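Side-chain contact in sialyltransferase 0160 (Photobacterium damselae, PDB 4R84), which transfers sialic acid from its CMP-activated donor to glycan acceptors, using a GT-B scaffold of two Rossmann-like domains: residues E297-V302 against V485-T490. Numbering follows the deposited sequence.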
loop_
_atom_site.group_PDB
_atom_site.type_symbol
_atom_site.label_atom_id
_atom_site.label_comp_id
_atom_site.label_asym_id
_atom_site.label_seq_id
_atom_site.Cartn_x
_atom_site.Cartn_y
_atom_site.Cartn_z
ATOM N N GLU A 297 6.332 -8.045 9.945
ATOM C CA GLU A 297 7.091 -7.231 10.884
ATOM C C GLU A 297 7.780 -8.103 11.923
ATOM O O GLU A 297 8.841 -7.756 12.434
ATOM C CB GLU A 297 6.199 -6.193 11.581
ATOM C CG GLU A 297 7.007 -5.244 12.460
ATOM C CD GLU A 297 6.149 -4.391 13.388
ATOM O OE1 GLU A 297 4.923 -4.619 13.454
ATOM O OE2 GLU A 297 6.706 -3.499 14.060
ATOM N N ASP A 298 7.178 -9.249 12.225
ATOM C CA ASP A 298 7.743 -10.127 13.238
ATOM C C ASP A 298 9.079 -10.743 12.818
ATOM O O ASP A 298 9.775 -11.298 13.660
ATOM C CB ASP A 298 6.747 -11.231 13.600
ATOM C CG ASP A 298 6.324 -12.059 12.405
ATOM O OD1 ASP A 298 6.224 -11.504 11.293
ATOM O OD2 ASP A 298 6.074 -13.267 12.585
ATOM N N TYR A 299 9.465 -10.608 11.548
ATOM C CA TYR A 299 10.779 -11.069 11.130
ATOM C C TYR A 299 11.847 -10.361 11.960
ATOM O O TYR A 299 12.860 -10.958 12.309
ATOM C CB TYR A 299 11.011 -10.840 9.625
ATOM C CG TYR A 299 12.297 -11.451 9.125
ATOM C CD1 TYR A 299 12.606 -12.775 9.419
ATOM C CD2 TYR A 299 13.183 -10.735 8.329
ATOM C CE1 TYR A 299 13.774 -13.354 8.968
ATOM C CE2 TYR A 299 14.348 -11.310 7.863
ATOM C CZ TYR A 299 14.641 -12.624 8.192
ATOM O OH TYR A 299 15.802 -13.225 7.760
ATOM N N LEU A 300 11.596 -9.103 12.320
ATOM C CA LEU A 300 12.544 -8.342 13.124
ATOM C C LEU A 300 12.621 -8.868 14.564
ATOM O O LEU A 300 13.560 -8.544 15.294
ATOM C CB LEU A 300 12.167 -6.857 13.145
ATOM C CG LEU A 300 12.135 -6.173 11.783
ATOM C CD1 LEU A 300 11.633 -4.729 11.955
ATOM C CD2 LEU A 300 13.496 -6.211 11.120
ATOM N N ASP A 301 11.614 -9.648 14.965
ATOM C CA ASP A 301 11.574 -10.284 16.288
ATOM C C ASP A 301 12.203 -11.672 16.260
ATOM O O ASP A 301 13.056 -11.992 17.090
ATOM C CB ASP A 301 10.133 -10.411 16.799
ATOM C CG ASP A 301 9.469 -9.069 17.041
ATOM O OD1 ASP A 301 10.149 -8.146 17.530
ATOM O OD2 ASP A 301 8.261 -8.946 16.742
ATOM N N VAL A 302 11.750 -12.507 15.328
ATOM C CA VAL A 302 12.160 -13.922 15.328
ATOM C C VAL A 302 13.604 -14.119 14.875
ATOM O O VAL A 302 14.246 -15.097 15.250
ATOM C CB VAL A 302 11.239 -14.802 14.448
ATOM C CG1 VAL A 302 9.807 -14.749 14.964
ATOM C CG2 VAL A 302 11.303 -14.381 12.987
ATOM N N VAL A 485 14.332 -19.858 1.183
ATOM C CA VAL A 485 13.765 -20.920 2.009
ATOM C C VAL A 485 14.144 -20.727 3.479
ATOM O O VAL A 485 13.310 -20.907 4.370
ATOM C CB VAL A 485 14.206 -22.302 1.507
ATOM C CG1 VAL A 485 13.770 -23.398 2.473
ATOM C CG2 VAL A 485 13.626 -22.547 0.122
ATOM N N GLN A 486 15.385 -20.322 3.734
ATOM C CA GLN A 486 15.818 -20.090 5.114
ATOM C C GLN A 486 14.934 -19.046 5.795
ATOM O O GLN A 486 14.577 -19.196 6.970
ATOM C CB GLN A 486 17.291 -19.665 5.157
ATOM C CG GLN A 486 18.277 -20.821 4.874
ATOM C CD GLN A 486 18.118 -21.970 5.845
ATOM O OE1 GLN A 486 18.226 -21.789 7.056
ATOM N NE2 GLN A 486 17.858 -23.162 5.320
ATOM N N VAL A 487 14.559 -18.007 5.050
ATOM C CA VAL A 487 13.656 -16.991 5.590
ATOM C C VAL A 487 12.262 -17.546 5.852
ATOM O O VAL A 487 11.696 -17.332 6.927
ATOM C CB VAL A 487 13.553 -15.778 4.642
ATOM C CG1 VAL A 487 12.390 -14.865 5.037
ATOM C CG2 VAL A 487 14.871 -15.042 4.611
ATOM N N MET A 488 11.726 -18.305 4.902
ATOM C CA MET A 488 10.397 -18.872 5.060
ATOM C C MET A 488 10.346 -19.870 6.217
ATOM O O MET A 488 9.340 -19.943 6.930
ATOM C CB MET A 488 9.959 -19.553 3.766
ATOM C CG MET A 488 9.973 -18.629 2.578
ATOM S SD MET A 488 9.284 -19.427 1.118
ATOM C CE MET A 488 7.570 -19.414 1.544
ATOM N N LEU A 489 11.421 -20.633 6.407
ATOM C CA LEU A 489 11.505 -21.545 7.547
ATOM C C LEU A 489 11.493 -20.782 8.873
ATOM O O LEU A 489 10.758 -21.143 9.784
ATOM C CB LEU A 489 12.754 -22.427 7.440
ATOM C CG LEU A 489 12.743 -23.513 6.349
ATOM C CD1 LEU A 489 14.125 -24.117 6.167
ATOM C CD2 LEU A 489 11.735 -24.616 6.646
ATOM N N THR A 490 12.306 -19.734 8.976
ATOM C CA THR A 490 12.380 -18.898 10.186
ATOM C C THR A 490 11.030 -18.250 10.511
ATOM O O THR A 490 10.647 -18.109 11.683
ATOM C CB THR A 490 13.458 -17.803 10.030
ATOM O OG1 THR A 490 14.740 -18.426 9.896
ATOM C CG2 THR A 490 13.492 -16.868 11.237
#
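Y299, V302 and T490 meet where two short helices of a GT-B glycosyltransferase come together, a compact example of helices far apart in sequence touching through methyl groups and an aromatic ring. The methyl CG2 of T490 is the shared element. It lies 3.7 Å from CG2 of V302, the two side chains running past each other in opposite directions, and it also sits at the edge of the Y299 ring, near the ring plane, 4.2 Å from CE1. Further along the same ring, V487 presents its CG2 methyl 3.8 Å from the phenolic OH of Y299 and 4.3 Å from CZ, approaching obliquely; the V487 side chain is about 12 Å from the bound donor analogue. No hydrogen bond spans the two segments, and they bury just 188 Å² between them.

Y299 leaves its backbone pointing neither toward nor away from 485-490, yet with CG trans to the main-chain nitrogen (chi1 -173°) the ring stretches across to the other helix. In T490, chi1 of -63° turns OG1 back along its own helix, 3.0 Å from Q486 O, and sends CG2 across the gap. Within 297-302, D298 O receives the amides of both D301 and V302, and the D301 carboxylate is anchored by a salt bridge to R310.

Y240 and Y244 of helix 237-246 pack on V487, and Y244 also touches Y299. Helix 299-302 follows strand 290-294 of the larger mixed sheet, whereas helix 483-490 is the second helix after strand 462-468, on which V485 and M488 rest; the contact thus joins these two parts of the fold.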